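Local coordinates for Ctr9 protein (Myceliophthora thermophila, PDB 6AF0) that contains TPR repeats in a mostly helical chain and probably binds the RNA polymerase II complex, at residues L850-I861 / G886-I897. Numbering follows the deposited sequence.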
loop_
_atom_site.group_PDB
_atom_site.type_symbol
_atom_site.label_atom_id
_atom_site.label_comp_id
_atom_site.label_asym_id
_atom_site.label_seq_id
_atom_site.Cartn_x
_atom_site.Cartn_y
_atom_site.Cartn_z
ATOM N N LEU A 850 -45.578 12.187 48.479
ATOM C CA LEU A 850 -45.636 11.813 49.876
ATOM C C LEU A 850 -44.295 11.393 50.416
ATOM O O LEU A 850 -43.870 11.847 51.475
ATOM C CB LEU A 850 -46.624 10.665 50.084
ATOM C CG LEU A 850 -47.411 10.710 51.395
ATOM C CD1 LEU A 850 -48.167 12.023 51.554
ATOM C CD2 LEU A 850 -48.390 9.553 51.426
ATOM N N HIS A 851 -43.639 10.513 49.692
ATOM C CA HIS A 851 -42.409 9.929 50.186
ATOM C C HIS A 851 -41.322 10.962 50.244
ATOM O O HIS A 851 -40.522 10.951 51.173
ATOM C CB HIS A 851 -41.945 8.768 49.320
ATOM C CG HIS A 851 -42.441 8.848 47.918
ATOM N ND1 HIS A 851 -41.651 9.249 46.870
ATOM C CD2 HIS A 851 -43.666 8.611 47.399
ATOM C CE1 HIS A 851 -42.365 9.253 45.758
ATOM N NE2 HIS A 851 -43.591 8.868 46.055
ATOM N N PHE A 852 -41.276 11.870 49.284
ATOM C CA PHE A 852 -40.110 12.742 49.212
ATOM C C PHE A 852 -40.066 13.561 50.489
ATOM O O PHE A 852 -38.989 13.851 51.024
ATOM C CB PHE A 852 -40.171 13.639 47.989
ATOM C CG PHE A 852 -39.993 12.895 46.709
ATOM C CD1 PHE A 852 -40.296 11.559 46.637
ATOM C CD2 PHE A 852 -39.527 13.521 45.576
ATOM C CE1 PHE A 852 -40.131 10.855 45.462
ATOM C CE2 PHE A 852 -39.368 12.817 44.404
ATOM C CZ PHE A 852 -39.673 11.483 44.344
ATOM N N LYS A 853 -41.265 13.908 50.957
ATOM C CA LYS A 853 -41.474 14.556 52.238
ATOM C C LYS A 853 -41.026 13.674 53.406
ATOM O O LYS A 853 -40.301 14.129 54.293
ATOM C CB LYS A 853 -42.950 14.936 52.396
ATOM C CG LYS A 853 -43.354 16.224 51.680
ATOM C CD LYS A 853 -44.460 16.941 52.454
ATOM C CE LYS A 853 -45.435 17.682 51.548
ATOM N NZ LYS A 853 -46.844 17.394 51.943
ATOM N N PHE A 854 -41.466 12.419 53.414
ATOM C CA PHE A 854 -40.950 11.449 54.386
ATOM C C PHE A 854 -39.427 11.453 54.422
ATOM O O PHE A 854 -38.836 11.443 55.485
ATOM C CB PHE A 854 -41.410 10.039 54.076
ATOM C CG PHE A 854 -40.951 9.029 55.081
ATOM C CD1 PHE A 854 -41.798 8.591 56.081
ATOM C CD2 PHE A 854 -39.665 8.517 55.035
ATOM C CE1 PHE A 854 -41.377 7.649 57.008
ATOM C CE2 PHE A 854 -39.237 7.579 55.967
ATOM C CZ PHE A 854 -40.092 7.148 56.956
ATOM N N ASN A 855 -38.783 11.469 53.267
ATOM C CA ASN A 855 -37.327 11.448 53.256
ATOM C C ASN A 855 -36.678 12.637 53.940
ATOM O O ASN A 855 -35.747 12.439 54.696
ATOM C CB ASN A 855 -36.777 11.307 51.838
ATOM C CG ASN A 855 -37.071 9.964 51.246
ATOM O OD1 ASN A 855 -37.719 9.130 51.882
ATOM N ND2 ASN A 855 -36.624 9.750 50.017
ATOM N N VAL A 856 -37.139 13.862 53.675
ATOM C CA VAL A 856 -36.511 15.030 54.329
ATOM C C VAL A 856 -36.697 14.858 55.814
ATOM O O VAL A 856 -35.798 15.120 56.590
ATOM C CB VAL A 856 -37.051 16.437 53.929
ATOM C CG1 VAL A 856 -36.502 16.885 52.571
ATOM C CG2 VAL A 856 -38.565 16.479 53.957
ATOM N N ALA A 857 -37.862 14.363 56.191
ATOM C CA ALA A 857 -38.186 14.144 57.592
ATOM C C ALA A 857 -37.249 13.112 58.242
ATOM O O ALA A 857 -36.546 13.438 59.216
ATOM C CB ALA A 857 -39.620 13.688 57.711
ATOM N N PHE A 858 -37.236 11.886 57.690
ATOM C CA PHE A 858 -36.332 10.812 58.122
ATOM C C PHE A 858 -34.905 11.341 58.291
ATOM O O PHE A 858 -34.325 11.289 59.370
ATOM C CB PHE A 858 -36.349 9.677 57.091
ATOM C CG PHE A 858 -35.638 8.430 57.533
ATOM C CD1 PHE A 858 -36.300 7.451 58.260
ATOM C CD2 PHE A 858 -34.308 8.232 57.217
ATOM C CE1 PHE A 858 -35.640 6.299 58.671
ATOM C CE2 PHE A 858 -33.638 7.093 57.635
ATOM C CZ PHE A 858 -34.307 6.121 58.359
ATOM N N VAL A 859 -34.343 11.893 57.233
ATOM C CA VAL A 859 -32.991 12.399 57.326
ATOM C C VAL A 859 -32.849 13.373 58.510
ATOM O O VAL A 859 -31.857 13.339 59.223
ATOM C CB VAL A 859 -32.516 13.053 56.014
ATOM C CG1 VAL A 859 -31.120 13.662 56.189
ATOM C CG2 VAL A 859 -32.490 12.036 54.881
ATOM N N GLN A 860 -33.833 14.240 58.729
ATOM C CA GLN A 860 -33.720 15.249 59.798
ATOM C C GLN A 860 -33.674 14.583 61.153
ATOM O O GLN A 860 -32.928 14.997 62.041
ATOM C CB GLN A 860 -34.880 16.256 59.755
ATOM C CG GLN A 860 -34.735 17.283 58.640
ATOM C CD GLN A 860 -35.975 18.134 58.457
ATOM O OE1 GLN A 860 -37.114 17.662 58.598
ATOM N NE2 GLN A 860 -35.762 19.399 58.130
ATOM N N ILE A 861 -34.484 13.544 61.296
ATOM C CA ILE A 861 -34.499 12.742 62.516
ATOM C C ILE A 861 -33.158 12.030 62.704
ATOM O O ILE A 861 -32.667 11.914 63.817
ATOM C CB ILE A 861 -35.646 11.729 62.485
ATOM C CG1 ILE A 861 -36.971 12.476 62.378
ATOM C CG2 ILE A 861 -35.682 10.895 63.737
ATOM C CD1 ILE A 861 -38.190 11.579 62.288
ATOM N N GLY A 886 -34.588 21.578 62.268
ATOM C CA GLY A 886 -34.900 20.468 61.357
ATOM C C GLY A 886 -35.834 19.443 61.978
ATOM O O GLY A 886 -36.758 18.959 61.338
ATOM N N LEU A 887 -35.611 19.120 63.244
ATOM C CA LEU A 887 -36.454 18.156 63.926
ATOM C C LEU A 887 -37.873 18.654 64.038
ATOM O O LEU A 887 -38.803 17.874 63.933
ATOM C CB LEU A 887 -35.917 17.824 65.310
ATOM C CG LEU A 887 -36.721 16.740 66.042
ATOM C CD1 LEU A 887 -36.705 15.430 65.273
ATOM C CD2 LEU A 887 -36.191 16.489 67.446
ATOM N N GLU A 888 -38.052 19.948 64.272
ATOM C CA GLU A 888 -39.402 20.481 64.362
ATOM C C GLU A 888 -40.052 20.293 63.016
ATOM O O GLU A 888 -41.140 19.746 62.915
ATOM C CB GLU A 888 -39.415 21.950 64.795
ATOM C CG GLU A 888 -39.114 22.189 66.284
ATOM C CD GLU A 888 -39.727 21.159 67.256
ATOM O OE1 GLU A 888 -40.971 20.969 67.277
ATOM O OE2 GLU A 888 -38.953 20.544 68.031
ATOM N N GLU A 889 -39.340 20.698 61.978
ATOM C CA GLU A 889 -39.853 20.605 60.625
ATOM C C GLU A 889 -40.357 19.192 60.441
ATOM O O GLU A 889 -41.510 18.998 60.076
ATOM C CB GLU A 889 -38.758 20.964 59.606
ATOM C CG GLU A 889 -39.233 21.352 58.201
ATOM C CD GLU A 889 -38.153 22.101 57.405
ATOM O OE1 GLU A 889 -37.264 22.763 58.019
ATOM O OE2 GLU A 889 -38.186 22.032 56.156
ATOM N N ALA A 890 -39.497 18.224 60.767
ATOM C CA ALA A 890 -39.771 16.795 60.597
ATOM C C ALA A 890 -41.047 16.372 61.283
ATOM O O ALA A 890 -41.906 15.764 60.664
ATOM C CB ALA A 890 -38.621 15.979 61.133
ATOM N N ILE A 891 -41.192 16.712 62.556
ATOM C CA ILE A 891 -42.422 16.353 63.294
ATOM C C ILE A 891 -43.669 16.831 62.525
ATOM O O ILE A 891 -44.652 16.096 62.419
ATOM C CB ILE A 891 -42.446 16.852 64.772
ATOM C CG1 ILE A 891 -42.461 18.380 64.863
ATOM C CG2 ILE A 891 -41.265 16.314 65.571
ATOM C CD1 ILE A 891 -43.826 18.981 65.138
ATOM N N LYS A 892 -43.607 18.042 61.962
ATOM C CA LYS A 892 -44.725 18.617 61.196
ATOM C C LYS A 892 -45.071 17.753 60.009
ATOM O O LYS A 892 -46.227 17.373 59.817
ATOM C CB LYS A 892 -44.386 20.016 60.690
ATOM C CG LYS A 892 -44.271 21.055 61.790
ATOM C CD LYS A 892 -43.806 22.391 61.239
ATOM C CE LYS A 892 -43.776 23.456 62.316
ATOM N NZ LYS A 892 -43.428 24.771 61.720
ATOM N N ILE A 893 -44.046 17.442 59.225
ATOM C CA ILE A 893 -44.208 16.686 57.985
ATOM C C ILE A 893 -44.768 15.304 58.275
ATOM O O ILE A 893 -45.730 14.878 57.653
ATOM C CB ILE A 893 -42.892 16.505 57.208
ATOM C CG1 ILE A 893 -42.096 17.813 57.120
ATOM C CG2 ILE A 893 -43.207 16.006 55.816
ATOM C CD1 ILE A 893 -40.819 17.731 56.302
ATOM N N LEU A 894 -44.160 14.605 59.221
ATOM C CA LEU A 894 -44.660 13.293 59.628
ATOM C C LEU A 894 -46.110 13.344 60.065
ATOM O O LEU A 894 -46.875 12.424 59.791
ATOM C CB LEU A 894 -43.857 12.728 60.799
ATOM C CG LEU A 894 -42.615 11.897 60.496
ATOM C CD1 LEU A 894 -41.489 12.803 60.073
ATOM C CD2 LEU A 894 -42.190 11.117 61.726
ATOM N N ASP A 895 -46.463 14.396 60.797
ATOM C CA ASP A 895 -47.804 14.503 61.366
ATOM C C ASP A 895 -48.809 14.641 60.246
ATOM O O ASP A 895 -49.822 13.944 60.233
ATOM C CB ASP A 895 -47.913 15.667 62.360
ATOM C CG ASP A 895 -47.477 15.286 63.769
ATOM O OD1 ASP A 895 -47.269 14.085 64.056
ATOM O OD2 ASP A 895 -47.352 16.203 64.597
ATOM N N GLU A 896 -48.509 15.512 59.289
ATOM C CA GLU A 896 -49.384 15.657 58.113
ATOM C C GLU A 896 -49.565 14.326 57.367
ATOM O O GLU A 896 -50.682 13.964 57.000
ATOM C CB GLU A 896 -48.915 16.778 57.160
ATOM C CG GLU A 896 -49.878 17.966 57.145
ATOM C CD GLU A 896 -49.570 19.007 56.072
ATOM O OE1 GLU A 896 -48.962 18.652 55.042
ATOM O OE2 GLU A 896 -49.949 20.189 56.248
ATOM N N ILE A 897 -48.466 13.597 57.186
ATOM C CA ILE A 897 -48.479 12.305 56.493
ATOM C C ILE A 897 -49.402 11.307 57.174
ATOM O O ILE A 897 -50.078 10.528 56.510
ATOM C CB ILE A 897 -47.073 11.687 56.409
ATOM C CG1 ILE A 897 -46.157 12.563 55.534
ATOM C CG2 ILE A 897 -47.162 10.260 55.879
ATOM C CD1 ILE A 897 -44.813 11.943 55.205
#
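L850 and I897 open the contact where the first turn of helix 850-869 meets the late turns of helix 877-899: the CD1 methyl of I897 lies 3.8 Å from the carbonyl O of L850 and also touches the backbone N and CB of F854. One turn on, K853 lays its aliphatic chain against one methyl of I893, with K853 CB 3.6 Å from I893 CG2. Bends at chi2, chi3 and chi4 then carry the ammonium toward E896, where NZ of K853 and OE1 of E896 form a long salt bridge of 4.0 Å at the margin. The CG1-CD1 branch of I893 turns toward V856. With CG1 anti to the carbonyl carbon (chi1 -46°), it brings CD1 to 3.5 Å from V856 CG2, and the whole side chain is a knob in the hole formed by K853, V856, A857 and Q860. At A857 the backbones come together, its CA only 4.3 Å from the CA of A890, an approach permitted by two small methyls. Q860 returns the knob-into-hole packing, its extended chain resting over G886 among E889, A890 and I893. Its amide is close to G886 O and A890 N without a hydrogen bond to either, so within this contact the amide is placed by packing. Cut back to an alanine, this side chain would probably leave a gap among G886, E889 and I893 where CG and the amide now lie. I861 finishes the row, CG1 against L887 CD1 at 4.1 Å and CD1 tip to tip with L894 CD2. Helix 829-845 packs on V856 and Q860, while helix 907-934 backs L887 and L894, consistent with the roughly antiparallel (139°) packing of neighbouring helices in a TPR-like array. Cohesion between these two helix segments therefore rests chiefly on apolar interdigitation and close backbone approach, with the peripheral charge pair adding probably little.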